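Local coordinates for regulatory protein (Bacillus megaterium, PDB 4UA2) that probably represses the mercury resistance operon by binding its operator DNA and activates transcription once a mercuric ion binds to the dimer, at residues Gly26-Pro31 with Gln43-Arg48. Residues are numbered along the deposited sequence; the frame is centred on the assembly and turned at random.
Sequences GLIPEP and QQTVDR
Arg48 reaches from the second turn of helix 43-57 to the backbone carbonyl of Leu27. The contact belongs to the winged helix-turn-helix domain of MerR regulators. It joins the loop that leaves helix 16-25, at the start of the wing region, to the helix that follows the wing. Arg48 NE points its N-H almost straight at Leu27 O (162°), though the modelled 2.4 Å between Arg48 NE and Leu27 O is too short to be trusted as a length. Arg48 NH2 adds a weak, bent bond to Leu27 O at 3.1 Å. Leu27 O lies at the edge of the guanidinium, near its plane, where it can meet NE and NH2 of the one arginine together.

The arginine reaches it by stretching out. Its CG is anti to the backbone N (chi1 -172°), and the chain stays extended as far as NE. The aliphatic part of this arm meets two loop side chains. Ile28 CG2 lies 3.8 Å from Arg48 CD. Pro29 CD is 3.9 Å from Arg48 CD and lies over one face of the guanidinium. One turn earlier on the helix, Thr45 approaches Ile28 through its methyl group, with Thr45 CG2 4.5 Å from Ile28 CG2. Arg48 and Thr45 thus line up along one side of the helix, facing the loop.

Leu27 and Ile28 both pack on Tyr22 of helix 16-25 and on Ile52, which lies further along the same helix as Thr45 and Arg48. Helix 62-72 touches Leu27 through Leu62 and Asp66, and the arginine through Leu69 and Val72. Just past that helix, Asp73 probably helps fix the rotation of the guanidinium, its OD2 forming a salt bridge with Arg48 NH2, the same nitrogen that bonds weakly to Leu27 O.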
ATOM      1  N   GLY A  26     -18.050  -9.740 -12.481  1.00 68.01           N
ATOM      2  CA  GLY A  26     -18.035  -9.022 -13.741  1.00 66.58           C
ATOM      3  C   GLY A  26     -16.744  -8.254 -13.948  1.00 60.72           C
ATOM      4  O   GLY A  26     -16.649  -7.409 -14.838  1.00 61.03           O
ATOM      5  N   LEU A  27     -15.747  -8.549 -13.121  1.00 57.80           N
ATOM      6  CA  LEU A  27     -14.444  -7.906 -13.232  1.00 56.61           C
ATOM      7  C   LEU A  27     -13.703  -8.391 -14.473  1.00 56.91           C
ATOM      8  O   LEU A  27     -12.937  -7.645 -15.083  1.00 56.45           O
ATOM      9  CB  LEU A  27     -13.608  -8.163 -11.978  1.00 60.59           C
ATOM     10  CG  LEU A  27     -14.141  -7.540 -10.687  1.00 59.49           C
ATOM     11  CD1 LEU A  27     -13.195  -7.808  -9.528  1.00 56.64           C
ATOM     12  CD2 LEU A  27     -14.361  -6.047 -10.871  1.00 55.89           C
ATOM     13  N   ILE A  28     -13.935  -9.647 -14.839  1.00 55.64           N
ATOM     14  CA  ILE A  28     -13.371 -10.202 -16.064  1.00 66.96           C
ATOM     15  C   ILE A  28     -14.486 -10.755 -16.949  1.00 66.04           C
ATOM     16  O   ILE A  28     -15.445 -11.343 -16.450  1.00 66.46           O
ATOM     17  CB  ILE A  28     -12.339 -11.310 -15.766  1.00 63.41           C
ATOM     18  CG1 ILE A  28     -12.887 -12.289 -14.727  1.00 65.24           C
ATOM     19  CG2 ILE A  28     -11.036 -10.704 -15.272  1.00 61.04           C
ATOM     20  CD1 ILE A  28     -11.943 -13.424 -14.401  1.00 72.66           C
ATOM     21  N   PRO A  29     -14.360 -10.565 -18.271  1.00 66.52           N
ATOM     22  CA  PRO A  29     -15.396 -10.983 -19.223  1.00 70.87           C
ATOM     23  C   PRO A  29     -15.485 -12.498 -19.382  1.00 73.68           C
ATOM     24  O   PRO A  29     -14.554 -13.216 -19.017  1.00 79.64           O
ATOM     25  CB  PRO A  29     -14.951 -10.327 -20.533  1.00 73.54           C
ATOM     26  CG  PRO A  29     -13.477 -10.175 -20.391  1.00 69.16           C
ATOM     27  CD  PRO A  29     -13.241  -9.878 -18.939  1.00 61.91           C
ATOM     28  N   GLU A  30     -16.604 -12.971 -19.922  1.00 76.49           N
ATOM     29  CA  GLU A  30     -16.799 -14.394 -20.165  1.00 85.35           C
ATOM     30  C   GLU A  30     -15.914 -14.874 -21.309  1.00 82.85           C
ATOM     31  O   GLU A  30     -15.962 -14.325 -22.410  1.00 84.59           O
ATOM     32  CB  GLU A  30     -18.268 -14.691 -20.473  1.00 90.10           C
ATOM     33  N   PRO A  31     -15.094 -15.904 -21.049  1.00 81.04           N
ATOM     34  CA  PRO A  31     -14.158 -16.443 -22.041  1.00 84.19           C
ATOM     35  C   PRO A  31     -14.852 -17.244 -23.139  1.00 91.01           C
ATOM     36  O   PRO A  31     -15.938 -17.782 -22.923  1.00 97.16           O
ATOM     37  CB  PRO A  31     -13.250 -17.344 -21.204  1.00 82.41           C
ATOM     38  CG  PRO A  31     -14.113 -17.782 -20.074  1.00 80.30           C
ATOM     39  CD  PRO A  31     -14.999 -16.610 -19.759  1.00 77.54           C
ATOM     40  N   GLN A  43      -4.772 -13.492 -23.482  1.00 76.72           N
ATOM     41  CA  GLN A  43      -3.717 -12.748 -22.794  1.00 76.11           C
ATOM     42  C   GLN A  43      -4.255 -11.494 -22.104  1.00 71.84           C
ATOM     43  O   GLN A  43      -3.785 -11.108 -21.026  1.00 71.72           O
ATOM     44  CB  GLN A  43      -2.610 -12.371 -23.784  1.00 82.48           C
ATOM     45  CG  GLN A  43      -1.486 -11.523 -23.203  1.00 85.43           C
ATOM     46  CD  GLN A  43      -0.561 -12.308 -22.289  1.00 96.64           C
ATOM     47  OE1 GLN A  43      -0.963 -12.766 -21.220  1.00100.76           O
ATOM     48  NE2 GLN A  43       0.687 -12.467 -22.712  1.00105.14           N
ATOM     49  N   GLN A  44      -5.241 -10.862 -22.736  1.00 75.04           N
ATOM     50  CA  GLN A  44      -5.892  -9.688 -22.167  1.00 70.56           C
ATOM     51  C   GLN A  44      -6.492 -10.000 -20.803  1.00 65.30           C
ATOM     52  O   GLN A  44      -6.457  -9.170 -19.898  1.00 59.39           O
ATOM     53  CB  GLN A  44      -6.981  -9.165 -23.102  1.00 75.81           C
ATOM     54  CG  GLN A  44      -6.471  -8.290 -24.231  1.00 81.37           C
ATOM     55  CD  GLN A  44      -7.598  -7.687 -25.045  1.00 90.18           C
ATOM     56  OE1 GLN A  44      -7.825  -6.478 -25.012  1.00 90.36           O
ATOM     57  NE2 GLN A  44      -8.314  -8.530 -25.780  1.00 98.12           N
ATOM     58  N   THR A  45      -7.044 -11.201 -20.668  1.00 63.11           N
ATOM     59  CA  THR A  45      -7.612 -11.642 -19.400  1.00 64.05           C
ATOM     60  C   THR A  45      -6.516 -11.755 -18.345  1.00 69.90           C
ATOM     61  O   THR A  45      -6.740 -11.467 -17.170  1.00 71.73           O
ATOM     62  CB  THR A  45      -8.336 -12.993 -19.543  1.00 63.04           C
ATOM     63  OG1 THR A  45      -9.308 -12.908 -20.592  1.00 76.47           O
ATOM     64  CG2 THR A  45      -9.032 -13.369 -18.244  1.00 60.68           C
ATOM     65  N   VAL A  46      -5.328 -12.165 -18.777  1.00 64.34           N
ATOM     66  CA  VAL A  46      -4.184 -12.280 -17.881  1.00 61.91           C
ATOM     67  C   VAL A  46      -3.737 -10.905 -17.392  1.00 59.90           C
ATOM     68  O   VAL A  46      -3.525 -10.701 -16.194  1.00 60.92           O
ATOM     69  CB  VAL A  46      -3.000 -12.990 -18.564  1.00 60.11           C
ATOM     70  CG1 VAL A  46      -1.825 -13.114 -17.607  1.00 60.37           C
ATOM     71  CG2 VAL A  46      -3.426 -14.358 -19.077  1.00 64.73           C
ATOM     72  N   ASP A  47      -3.603  -9.962 -18.321  1.00 58.64           N
ATOM     73  CA  ASP A  47      -3.201  -8.601 -17.968  1.00 52.00           C
ATOM     74  C   ASP A  47      -4.233  -7.926 -17.065  1.00 49.53           C
ATOM     75  O   ASP A  47      -3.883  -7.226 -16.112  1.00 45.50           O
ATOM     76  CB  ASP A  47      -2.980  -7.764 -19.229  1.00 52.94           C
ATOM     77  CG  ASP A  47      -1.750  -8.195 -20.005  1.00 65.32           C
ATOM     78  OD1 ASP A  47      -1.803  -8.195 -21.254  1.00 65.13           O
ATOM     79  OD2 ASP A  47      -0.732  -8.532 -19.368  1.00 71.93           O
ATOM     80  N   ARG A  48      -5.506  -8.148 -17.373  1.00 47.01           N
ATOM     81  CA  ARG A  48      -6.611  -7.589 -16.602  1.00 45.65           C
ATOM     82  C   ARG A  48      -6.638  -8.168 -15.190  1.00 46.16           C
ATOM     83  O   ARG A  48      -6.834  -7.442 -14.214  1.00 44.59           O
ATOM     84  CB  ARG A  48      -7.938  -7.860 -17.315  1.00 47.15           C
ATOM     85  CG  ARG A  48      -9.149  -7.168 -16.713  1.00 47.43           C
ATOM     86  CD  ARG A  48     -10.423  -7.640 -17.399  1.00 54.85           C
ATOM     87  NE  ARG A  48     -11.607  -6.906 -16.960  1.00 58.49           N
ATOM     88  CZ  ARG A  48     -12.176  -5.924 -17.651  1.00 58.21           C
ATOM     89  NH1 ARG A  48     -11.671  -5.553 -18.820  1.00 53.46           N
ATOM     90  NH2 ARG A  48     -13.252  -5.312 -17.175  1.00 60.23           N
TER